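Local coordinates for Di-haem cytochrome c peroxidase family protein (Burkholderia thailandensis E264, PDB 6NX0), which probably works as a diheme cytochrome c peroxidase, transferring electrons through two bound c-type hemes, and displays an atypically stable bis-Fe(IV) state, at residues S115-C125 and R145-G153; H126-P134 and D459-P467. All blocks are in the same frame, centred on the assembly; numbering follows the deposited sequence.

Contact 1 (S115-C125 and R145-G153). With HEC (heme c), chain B.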
loop_
_atom_site.group_PDB
_atom_site.type_symbol
_atom_site.label_atom_id
_atom_site.label_comp_id
_atom_site.label_asym_id
_atom_site.label_seq_id
_atom_site.Cartn_x
_atom_site.Cartn_y
_atom_site.Cartn_z
ATOM N N SER A 115 10.383 14.652 -13.712
ATOM C CA SER A 115 9.760 13.766 -14.675
ATOM C C SER A 115 10.176 14.159 -16.086
ATOM O O SER A 115 10.714 15.247 -16.336
ATOM C CB SER A 115 8.243 13.815 -14.555
ATOM O OG SER A 115 7.741 15.124 -14.798
ATOM N N GLU A 116 9.897 13.255 -17.020
ATOM C CA GLU A 116 10.057 13.521 -18.443
ATOM C C GLU A 116 8.783 13.111 -19.164
ATOM O O GLU A 116 8.432 11.924 -19.143
ATOM C CB GLU A 116 11.240 12.738 -19.006
ATOM C CG GLU A 116 12.590 13.195 -18.487
ATOM C CD GLU A 116 12.932 14.620 -18.906
ATOM O OE1 GLU A 116 12.399 15.107 -19.936
ATOM O OE2 GLU A 116 13.735 15.253 -18.197
ATOM N N PRO A 117 8.076 14.029 -19.829
ATOM C CA PRO A 117 8.295 15.473 -19.835
ATOM C C PRO A 117 8.107 16.042 -18.447
ATOM O O PRO A 117 7.474 15.401 -17.588
ATOM C CB PRO A 117 7.226 16.001 -20.807
ATOM C CG PRO A 117 6.711 14.821 -21.531
ATOM C CD PRO A 117 6.951 13.625 -20.689
ATOM N N ARG A 118 8.634 17.242 -18.209
ATOM C CA ARG A 118 8.488 17.893 -16.915
ATOM C C ARG A 118 7.017 18.110 -16.583
ATOM O O ARG A 118 6.152 18.202 -17.469
ATOM C CB ARG A 118 9.223 19.241 -16.918
ATOM N N GLY A 119 6.733 18.212 -15.280
ATOM C CA GLY A 119 5.406 18.539 -14.817
ATOM C C GLY A 119 4.808 17.584 -13.810
ATOM O O GLY A 119 3.785 17.890 -13.195
ATOM N N MET A 120 5.434 16.435 -13.628
ATOM C CA MET A 120 4.952 15.413 -12.707
ATOM C C MET A 120 5.932 15.294 -11.545
ATOM O O MET A 120 7.137 15.128 -11.753
ATOM C CB MET A 120 4.793 14.080 -13.445
ATOM C CG MET A 120 4.745 12.865 -12.546
ATOM S SD MET A 120 4.170 11.379 -13.396
ATOM C CE MET A 120 2.425 11.680 -13.367
ATOM N N SER A 121 5.424 15.453 -10.326
ATOM C CA SER A 121 6.170 15.225 -9.099
ATOM C C SER A 121 5.610 13.974 -8.424
ATOM O O SER A 121 4.592 13.415 -8.845
ATOM C CB SER A 121 6.040 16.415 -8.162
ATOM O OG SER A 121 4.700 16.515 -7.707
ATOM N N CYS A 122 6.243 13.568 -7.326
ATOM C CA CYS A 122 5.659 12.509 -6.506
ATOM C C CYS A 122 4.213 12.814 -6.149
ATOM O O CYS A 122 3.360 11.914 -6.113
ATOM C CB CYS A 122 6.447 12.328 -5.208
ATOM S SG CYS A 122 8.224 12.080 -5.368
ATOM N N ALA A 123 3.922 14.077 -5.846
ATOM C CA ALA A 123 2.582 14.472 -5.446
ATOM C C ALA A 123 1.541 14.270 -6.542
ATOM O O ALA A 123 0.341 14.232 -6.226
ATOM C CB ALA A 123 2.602 15.934 -5.013
ATOM N N SER A 124 1.964 14.143 -7.813
ATOM C CA SER A 124 1.058 13.874 -8.924
ATOM C C SER A 124 0.345 12.537 -8.806
ATOM O O SER A 124 -0.683 12.335 -9.470
ATOM C CB SER A 124 1.821 13.905 -10.252
ATOM O OG SER A 124 2.440 15.164 -10.447
ATOM N N CYS A 125 0.858 11.621 -7.988
ATOM C CA CYS A 125 0.202 10.352 -7.704
ATOM C C CYS A 125 -0.037 10.114 -6.224
ATOM O O CYS A 125 -0.546 9.050 -5.859
ATOM C CB CYS A 125 1.030 9.201 -8.270
ATOM S SG CYS A 125 1.175 9.333 -10.059
ATOM N N ARG A 145 -8.233 3.364 -14.132
ATOM C CA ARG A 145 -8.484 3.614 -12.714
ATOM C C ARG A 145 -7.251 3.352 -11.848
ATOM O O ARG A 145 -7.352 2.974 -10.682
ATOM C CB ARG A 145 -9.681 2.792 -12.224
ATOM C CG ARG A 145 -10.906 2.995 -13.119
ATOM C CD ARG A 145 -12.159 2.317 -12.560
ATOM N NE ARG A 145 -12.029 0.864 -12.386
ATOM C CZ ARG A 145 -12.233 -0.033 -13.352
ATOM N NH1 ARG A 145 -12.562 0.351 -14.578
ATOM N NH2 ARG A 145 -12.119 -1.327 -13.095
ATOM N N VAL A 146 -6.079 3.564 -12.433
ATOM C CA VAL A 146 -4.817 3.646 -11.708
ATOM C C VAL A 146 -4.098 4.881 -12.229
ATOM O O VAL A 146 -4.488 5.423 -13.273
ATOM C CB VAL A 146 -3.961 2.372 -11.883
ATOM C CG1 VAL A 146 -4.716 1.158 -11.435
ATOM C CG2 VAL A 146 -3.506 2.212 -13.321
ATOM N N PRO A 147 -3.066 5.360 -11.537
ATOM C CA PRO A 147 -2.471 6.656 -11.904
ATOM C C PRO A 147 -1.952 6.690 -13.326
ATOM O O PRO A 147 -1.298 5.754 -13.799
ATOM C CB PRO A 147 -1.333 6.824 -10.901
ATOM C CG PRO A 147 -1.809 6.066 -9.681
ATOM C CD PRO A 147 -2.557 4.876 -10.236
ATOM N N GLN A 148 -2.196 7.821 -13.979
ATOM C CA GLN A 148 -1.516 8.153 -15.228
ATOM C C GLN A 148 -0.099 8.645 -14.953
ATOM O O GLN A 148 0.150 9.396 -14.003
ATOM C CB GLN A 148 -2.295 9.226 -15.988
ATOM C CG GLN A 148 -1.736 9.558 -17.370
ATOM C CD GLN A 148 -2.494 10.673 -18.057
ATOM O OE1 GLN A 148 -3.639 10.980 -17.710
ATOM N NE2 GLN A 148 -1.854 11.292 -19.034
ATOM N N GLY A 149 0.831 8.222 -15.805
ATOM C CA GLY A 149 2.205 8.685 -15.722
ATOM C C GLY A 149 2.416 10.008 -16.427
ATOM O O GLY A 149 1.487 10.779 -16.669
ATOM N N SER A 150 3.679 10.274 -16.737
ATOM C CA SER A 150 4.102 11.585 -17.208
ATOM C C SER A 150 3.668 11.897 -18.633
ATOM O O SER A 150 3.841 13.049 -19.058
ATOM C CB SER A 150 5.626 11.694 -17.143
ATOM O OG SER A 150 6.194 10.844 -18.109
ATOM N N ARG A 151 3.178 10.914 -19.387
ATOM C CA ARG A 151 2.769 11.068 -20.775
ATOM C C ARG A 151 1.341 10.582 -20.975
ATOM O O ARG A 151 0.883 9.663 -20.291
ATOM C CB ARG A 151 3.702 10.285 -21.708
ATOM C CG ARG A 151 5.122 10.819 -21.750
ATOM C CD ARG A 151 6.017 9.922 -22.586
ATOM N NE ARG A 151 6.291 8.659 -21.917
ATOM C CZ ARG A 151 7.019 7.675 -22.419
ATOM N NH1 ARG A 151 7.546 7.795 -23.634
ATOM N NH2 ARG A 151 7.224 6.572 -21.725
ATOM N N PRO A 152 0.623 11.152 -21.937
ATOM C CA PRO A 152 -0.668 10.570 -22.308
ATOM C C PRO A 152 -0.496 9.105 -22.676
ATOM O O PRO A 152 0.491 8.709 -23.298
ATOM C CB PRO A 152 -1.110 11.411 -23.513
ATOM C CG PRO A 152 -0.291 12.656 -23.441
ATOM C CD PRO A 152 1.003 12.262 -22.821
ATOM N N GLY A 153 -1.466 8.290 -22.277
ATOM C CA GLY A 153 -1.445 6.904 -22.666
ATOM C C GLY A 153 -0.517 6.017 -21.870
ATOM O O GLY A 153 -0.407 4.826 -22.177
HETATM FE FE HEC B . 4.621 6.281 -5.600
HETATM C CHA HEC B . 3.993 3.149 -4.257
HETATM C CHB HEC B . 6.694 6.964 -2.999
HETATM C CHC HEC B . 5.988 8.906 -7.351
HETATM C CHD HEC B . 2.656 5.540 -8.330
HETATM N NA HEC B . 5.149 5.286 -3.910
HETATM C C1A HEC B . 4.810 3.996 -3.554
HETATM C C2A HEC B . 5.407 3.701 -2.282
HETATM C C3A HEC B . 6.064 4.801 -1.887
HETATM C C4A HEC B . 5.996 5.781 -2.941
HETATM C CMA HEC B . 6.938 4.950 -0.647
HETATM C CAA HEC B . 5.294 2.355 -1.541
HETATM C CBA HEC B . 4.167 2.407 -0.526
HETATM C CGA HEC B . 3.891 1.079 0.128
HETATM O O1A HEC B . 3.084 1.101 1.104
HETATM O O2A HEC B . 4.346 0.019 -0.400
HETATM N NB HEC B . 6.074 7.659 -5.275
HETATM C C1B HEC B . 6.835 7.747 -4.117
HETATM C C2B HEC B . 7.755 8.841 -4.274
HETATM C C3B HEC B . 7.641 9.321 -5.517
HETATM C C4B HEC B . 6.555 8.610 -6.148
HETATM C CMB HEC B . 8.742 9.287 -3.191
HETATM C CAB HEC B . 8.382 10.506 -6.170
HETATM C CBB HEC B . 9.877 10.143 -6.351
HETATM N NC HEC B . 4.354 7.074 -7.457
HETATM C C1C HEC B . 4.995 8.200 -7.957
HETATM C C2C HEC B . 4.281 8.593 -9.152
HETATM C C3C HEC B . 3.330 7.697 -9.428
HETATM C C4C HEC B . 3.382 6.702 -8.376
HETATM C CMC HEC B . 4.526 9.914 -9.898
HETATM C CAC HEC B . 2.133 7.877 -10.378
HETATM C CBC HEC B . 2.570 7.875 -11.849
HETATM N ND HEC B . 3.499 4.680 -6.146
HETATM C C1D HEC B . 2.737 4.605 -7.329
HETATM C C2D HEC B . 2.160 3.288 -7.406
HETATM C C3D HEC B . 2.619 2.541 -6.206
HETATM C C4D HEC B . 3.439 3.457 -5.461
HETATM C CMD HEC B . 1.352 2.741 -8.567
HETATM C CAD HEC B . 2.314 1.074 -5.850
HETATM C CBD HEC B . 3.131 0.222 -6.794
HETATM C CGD HEC B . 3.255 -1.224 -6.345
HETATM O O1D HEC B . 2.676 -1.575 -5.294
HETATM O O2D HEC B . 3.880 -1.995 -7.127
HETATM O O HOH W 1 4.579 15.304 -17.495
HETATM O O HOH W 2 6.117 5.028 -6.593
#
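Cys125 SG does double duty: bonded covalently to CAC of heme c, the sulfur also rests on the ring of Pro147, with Pro147 CB 3.6 Å away. Next to this thioether the Met120 side chain runs across the gap. Its CG lies anti to the backbone N (chi1 161°) and the chain bends at chi3 (-80°), which lays the sulfur and methyl along the backbone of 148-150: CE is 3.3 Å from Gln148 O, and SD is 3.6 Å from Ser150 N. The same sulfur lies 3.8 Å from the heme methyl CMC, so Met120 fills the wedge between cofactor and loop. Cys122, Cys125 and the following His126 form the CXXCH signature of c-type cytochromes, with Cys122 SG making the second thioether, to CAB. Farther from the heme, Ser150 OG donates to Glu116 O at 2.7 Å, arriving from above the carbonyl plane (44° out of it); Asn213 ND2 binds the same oxygen. A cis peptide bond precedes Pro117, whose ring crosses the Arg151 chain at about a right angle, Pro117 CD lying 3.5 Å from Arg151 CG, while the Arg151 guanidinium reaches on to Pro209 O. A water lies 2.9 Å from Pro117 O and 2.8 Å from Ser150 O, placed to bridge the two backbones.

Contact 2 (H126-P134 and D459-P467). With HEC (heme c), chain B.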
loop_
_atom_site.group_PDB
_atom_site.type_symbol
_atom_site.label_atom_id
_atom_site.label_comp_id
_atom_site.label_asym_id
_atom_site.label_seq_id
_atom_site.Cartn_x
_atom_site.Cartn_y
_atom_site.Cartn_z
ATOM N N HIS A 126 0.332 11.053 -5.378
ATOM C CA HIS A 126 0.252 10.956 -3.921
ATOM C C HIS A 126 -0.131 12.365 -3.455
ATOM O O HIS A 126 0.718 13.136 -3.022
ATOM C CB HIS A 126 1.582 10.499 -3.318
ATOM C CG HIS A 126 2.031 9.142 -3.773
ATOM N ND1 HIS A 126 1.425 7.982 -3.342
ATOM C CD2 HIS A 126 3.027 8.761 -4.604
ATOM C CE1 HIS A 126 2.037 6.942 -3.883
ATOM N NE2 HIS A 126 3.013 7.390 -4.652
ATOM N N ASP A 127 -1.417 12.684 -3.564
ATOM C CA ASP A 127 -1.919 14.036 -3.380
ATOM C C ASP A 127 -1.952 14.377 -1.899
ATOM O O ASP A 127 -2.653 13.702 -1.137
ATOM C CB ASP A 127 -3.323 14.104 -3.993
ATOM C CG ASP A 127 -3.960 15.470 -3.908
ATOM O OD1 ASP A 127 -3.384 16.402 -3.300
ATOM O OD2 ASP A 127 -5.058 15.599 -4.483
ATOM N N PRO A 128 -1.232 15.408 -1.441
ATOM C CA PRO A 128 -1.345 15.757 -0.017
ATOM C C PRO A 128 -2.775 16.034 0.415
ATOM O O PRO A 128 -3.099 15.866 1.605
ATOM C CB PRO A 128 -0.459 17.005 0.112
ATOM C CG PRO A 128 -0.395 17.574 -1.258
ATOM C CD PRO A 128 -0.401 16.387 -2.171
ATOM N N GLY A 129 -3.629 16.479 -0.493
ATOM C CA GLY A 129 -5.014 16.753 -0.152
ATOM C C GLY A 129 -5.890 15.523 -0.051
ATOM O O GLY A 129 -7.072 15.641 0.295
ATOM N N ARG A 130 -5.341 14.347 -0.355
ATOM C CA ARG A 130 -6.055 13.069 -0.308
ATOM C C ARG A 130 -5.172 12.024 0.373
ATOM O O ARG A 130 -4.974 10.918 -0.135
ATOM C CB ARG A 130 -6.477 12.608 -1.717
ATOM C CG ARG A 130 -7.534 11.470 -1.764
ATOM C CD ARG A 130 -7.808 10.975 -3.179
ATOM N NE ARG A 130 -8.337 12.050 -4.001
ATOM C CZ ARG A 130 -9.616 12.355 -4.124
ATOM N NH1 ARG A 130 -9.976 13.383 -4.884
ATOM N NH2 ARG A 130 -10.548 11.651 -3.507
ATOM N N ALA A 131 -4.621 12.374 1.542
ATOM C CA ALA A 131 -3.832 11.447 2.365
ATOM C C ALA A 131 -2.657 10.853 1.594
ATOM O O ALA A 131 -2.228 9.722 1.852
ATOM C CB ALA A 131 -4.706 10.331 2.937
ATOM N N PHE A 132 -2.116 11.630 0.655
ATOM C CA PHE A 132 -0.979 11.192 -0.158
ATOM C C PHE A 132 -1.321 9.922 -0.930
ATOM O O PHE A 132 -0.457 9.105 -1.235
ATOM C CB PHE A 132 0.281 11.041 0.704
ATOM C CG PHE A 132 0.766 12.348 1.247
ATOM C CD1 PHE A 132 0.263 12.868 2.434
ATOM C CD2 PHE A 132 1.682 13.098 0.531
ATOM C CE1 PHE A 132 0.690 14.110 2.920
ATOM C CE2 PHE A 132 2.127 14.318 1.007
ATOM C CZ PHE A 132 1.614 14.838 2.205
ATOM N N ALA A 133 -2.582 9.794 -1.317
ATOM C CA ALA A 133 -3.081 8.813 -2.258
ATOM C C ALA A 133 -3.421 9.512 -3.567
ATOM O O ALA A 133 -3.532 10.740 -3.607
ATOM C CB ALA A 133 -4.333 8.132 -1.691
ATOM N N PRO A 134 -3.601 8.782 -4.661
ATOM C CA PRO A 134 -3.744 9.476 -5.944
ATOM C C PRO A 134 -5.098 10.142 -6.119
ATOM O O PRO A 134 -6.153 9.583 -5.798
ATOM C CB PRO A 134 -3.524 8.366 -6.985
ATOM C CG PRO A 134 -3.794 7.115 -6.273
ATOM C CD PRO A 134 -3.369 7.333 -4.857
ATOM N N ASP A 459 -8.405 10.394 8.385
ATOM C CA ASP A 459 -7.787 11.479 9.125
ATOM C C ASP A 459 -8.609 12.752 8.962
ATOM O O ASP A 459 -9.298 12.957 7.958
ATOM C CB ASP A 459 -6.336 11.648 8.675
ATOM C CG ASP A 459 -5.412 10.741 9.427
ATOM O OD1 ASP A 459 -5.209 10.976 10.635
ATOM O OD2 ASP A 459 -4.898 9.777 8.844
ATOM N N ALA A 460 -8.556 13.602 9.998
ATOM C CA ALA A 460 -9.482 14.724 10.109
ATOM C C ALA A 460 -9.440 15.652 8.898
ATOM O O ALA A 460 -10.487 16.180 8.485
ATOM C CB ALA A 460 -9.170 15.513 11.377
ATOM N N ARG A 461 -8.243 15.895 8.353
ATOM C CA ARG A 461 -8.058 16.790 7.207
ATOM C C ARG A 461 -8.892 16.377 6.002
ATOM O O ARG A 461 -9.195 17.217 5.144
ATOM C CB ARG A 461 -6.565 16.824 6.810
ATOM C CG ARG A 461 -6.230 17.667 5.589
ATOM C CD ARG A 461 -4.720 17.716 5.405
ATOM N NE ARG A 461 -4.303 18.427 4.197
ATOM C CZ ARG A 461 -3.045 18.485 3.764
ATOM N NH1 ARG A 461 -2.081 17.857 4.422
ATOM N NH2 ARG A 461 -2.753 19.167 2.661
ATOM N N TYR A 462 -9.245 15.099 5.900
ATOM C CA TYR A 462 -9.751 14.552 4.646
ATOM C C TYR A 462 -11.193 14.076 4.698
ATOM O O TYR A 462 -11.664 13.513 3.702
ATOM C CB TYR A 462 -8.869 13.378 4.197
ATOM C CG TYR A 462 -7.403 13.713 4.212
ATOM C CD1 TYR A 462 -6.886 14.661 3.341
ATOM C CD2 TYR A 462 -6.535 13.074 5.080
ATOM C CE1 TYR A 462 -5.539 14.965 3.334
ATOM C CE2 TYR A 462 -5.178 13.374 5.080
ATOM C CZ TYR A 462 -4.698 14.321 4.208
ATOM O OH TYR A 462 -3.340 14.610 4.206
ATOM N N VAL A 463 -11.923 14.285 5.808
ATOM C CA VAL A 463 -13.253 13.675 5.933
ATOM C C VAL A 463 -14.204 14.166 4.861
ATOM O O VAL A 463 -15.098 13.423 4.440
ATOM C CB VAL A 463 -13.852 13.900 7.333
ATOM C CG1 VAL A 463 -13.049 13.144 8.383
ATOM C CG2 VAL A 463 -13.932 15.372 7.654
ATOM N N GLY A 464 -14.002 15.392 4.366
ATOM C CA GLY A 464 -14.864 15.945 3.327
ATOM C C GLY A 464 -14.746 15.269 1.977
ATOM O O GLY A 464 -15.599 15.494 1.112
ATOM N N LEU A 465 -13.725 14.443 1.772
ATOM C CA LEU A 465 -13.596 13.731 0.518
ATOM C C LEU A 465 -14.314 12.392 0.509
ATOM O O LEU A 465 -14.444 11.776 -0.553
ATOM C CB LEU A 465 -12.115 13.487 0.187
ATOM C CG LEU A 465 -11.252 14.724 -0.060
ATOM C CD1 LEU A 465 -9.818 14.294 -0.384
ATOM C CD2 LEU A 465 -11.847 15.554 -1.175
ATOM N N MET A 466 -14.741 11.893 1.658
ATOM C CA MET A 466 -15.564 10.706 1.650
ATOM C C MET A 466 -16.894 11.018 0.964
ATOM O O MET A 466 -17.391 12.141 1.053
ATOM C CB MET A 466 -15.821 10.225 3.074
ATOM C CG MET A 466 -14.570 9.892 3.868
ATOM S SD MET A 466 -14.954 8.938 5.367
ATOM C CE MET A 466 -15.749 10.192 6.361
ATOM N N PRO A 467 -17.499 10.052 0.286
ATOM C CA PRO A 467 -18.866 10.282 -0.185
ATOM C C PRO A 467 -19.763 10.521 1.013
ATOM O O PRO A 467 -19.585 9.913 2.074
ATOM C CB PRO A 467 -19.215 8.991 -0.921
ATOM C CG PRO A 467 -18.341 7.958 -0.310
ATOM C CD PRO A 467 -17.082 8.650 0.083
HETATM FE FE HEC B . 4.621 6.281 -5.600
HETATM C CHA HEC B . 3.993 3.149 -4.257
HETATM C CHB HEC B . 6.694 6.964 -2.999
HETATM C CHC HEC B . 5.988 8.906 -7.351
HETATM C CHD HEC B . 2.656 5.540 -8.330
HETATM N NA HEC B . 5.149 5.286 -3.910
HETATM C C1A HEC B . 4.810 3.996 -3.554
HETATM C C2A HEC B . 5.407 3.701 -2.282
HETATM C C3A HEC B . 6.064 4.801 -1.887
HETATM C C4A HEC B . 5.996 5.781 -2.941
HETATM C CMA HEC B . 6.938 4.950 -0.647
HETATM C CAA HEC B . 5.294 2.355 -1.541
HETATM C CBA HEC B . 4.167 2.407 -0.526
HETATM C CGA HEC B . 3.891 1.079 0.128
HETATM O O1A HEC B . 3.084 1.101 1.104
HETATM O O2A HEC B . 4.346 0.019 -0.400
HETATM N NB HEC B . 6.074 7.659 -5.275
HETATM C C1B HEC B . 6.835 7.747 -4.117
HETATM C C2B HEC B . 7.755 8.841 -4.274
HETATM C C3B HEC B . 7.641 9.321 -5.517
HETATM C C4B HEC B . 6.555 8.610 -6.148
HETATM C CMB HEC B . 8.742 9.287 -3.191
HETATM C CAB HEC B . 8.382 10.506 -6.170
HETATM C CBB HEC B . 9.877 10.143 -6.351
HETATM N NC HEC B . 4.354 7.074 -7.457
HETATM C C1C HEC B . 4.995 8.200 -7.957
HETATM C C2C HEC B . 4.281 8.593 -9.152
HETATM C C3C HEC B . 3.330 7.697 -9.428
HETATM C C4C HEC B . 3.382 6.702 -8.376
HETATM C CMC HEC B . 4.526 9.914 -9.898
HETATM C CAC HEC B . 2.133 7.877 -10.378
HETATM C CBC HEC B . 2.570 7.875 -11.849
HETATM N ND HEC B . 3.499 4.680 -6.146
HETATM C C1D HEC B . 2.737 4.605 -7.329
HETATM C C2D HEC B . 2.160 3.288 -7.406
HETATM C C3D HEC B . 2.619 2.541 -6.206
HETATM C C4D HEC B . 3.439 3.457 -5.461
HETATM C CMD HEC B . 1.352 2.741 -8.567
HETATM C CAD HEC B . 2.314 1.074 -5.850
HETATM C CBD HEC B . 3.131 0.222 -6.794
HETATM C CGD HEC B . 3.255 -1.224 -6.345
HETATM O O1D HEC B . 2.676 -1.575 -5.294
HETATM O O2D HEC B . 3.880 -1.995 -7.127
HETATM O O HOH W 2 6.117 5.028 -6.593
#
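Tyr462 lays one face of its ring on the backbone of the 126-134 loop. Ala131 N sits 3.2 Å above the ring plane, toward the rim, and Ala131 CB makes a CH-pi contact over the face, 4.1 Å from the ring centroid. Arg461 CB lies over the centre of the opposite face, so the ring is held between its own neighbour and the loop. At the ring edge are the carbonyl oxygens of Gly129 and Pro128, and Tyr462 OH lies 2.9 Å from Pro128 O, a hydrogen bond that is not certain because a second acceptor competes for the hydroxyl proton. Pro128 O also lies 3.3 Å above the plane of the Arg461 guanidinium, over its centre.

Leu465 comes in from the same 3-10 segment, one turn on. Its CD1 presses against Gly129 O at 3.1 Å and meets Arg130 CG at 3.9 Å. The Arg130 chain bends at chi3 (-61°), carrying its guanidinium round so that one face lies against the same methyl. Arg130 NE is bound to Thr135 OG1 just beyond the segment, while NH2 and NH1 reach Ile377 O and Ala475 O, tying the loop to the 377 region and to the C-terminal end.

Within the loop, Asp127 OD1 accepts from Gly129 N in an Asx turn, and His126 ND1 donates to Phe132 O at 3.0 Å, nearly in the imidazole plane. That bond helps to fix the rotation of the ring whose NE2 binds the heme iron at 2.2 Å: the contact backs the proximal histidine loop of a c-type heme site.

Overall arrangement
From the N terminus, the chain leaves helix 99-109, runs through 115-125 and passes without a break into 126-134, so the first halves of both contacts are one continuous stretch. Contact 1 closes a short loop that contains 126-134 and helix 138-142. Contact 2 closes a far longer one of 324 residues, spanning most of the fold, and brings the region after helix 444-455 against the loop that carries the axial histidine of the first heme. Because 145-153 falls between the two halves of contact 2, the closures cross. They also touch: Pro134 packs on Cys125 O and on Pro147. The continuous run 115-134 carries both the thioethers and the axial histidine of one heme.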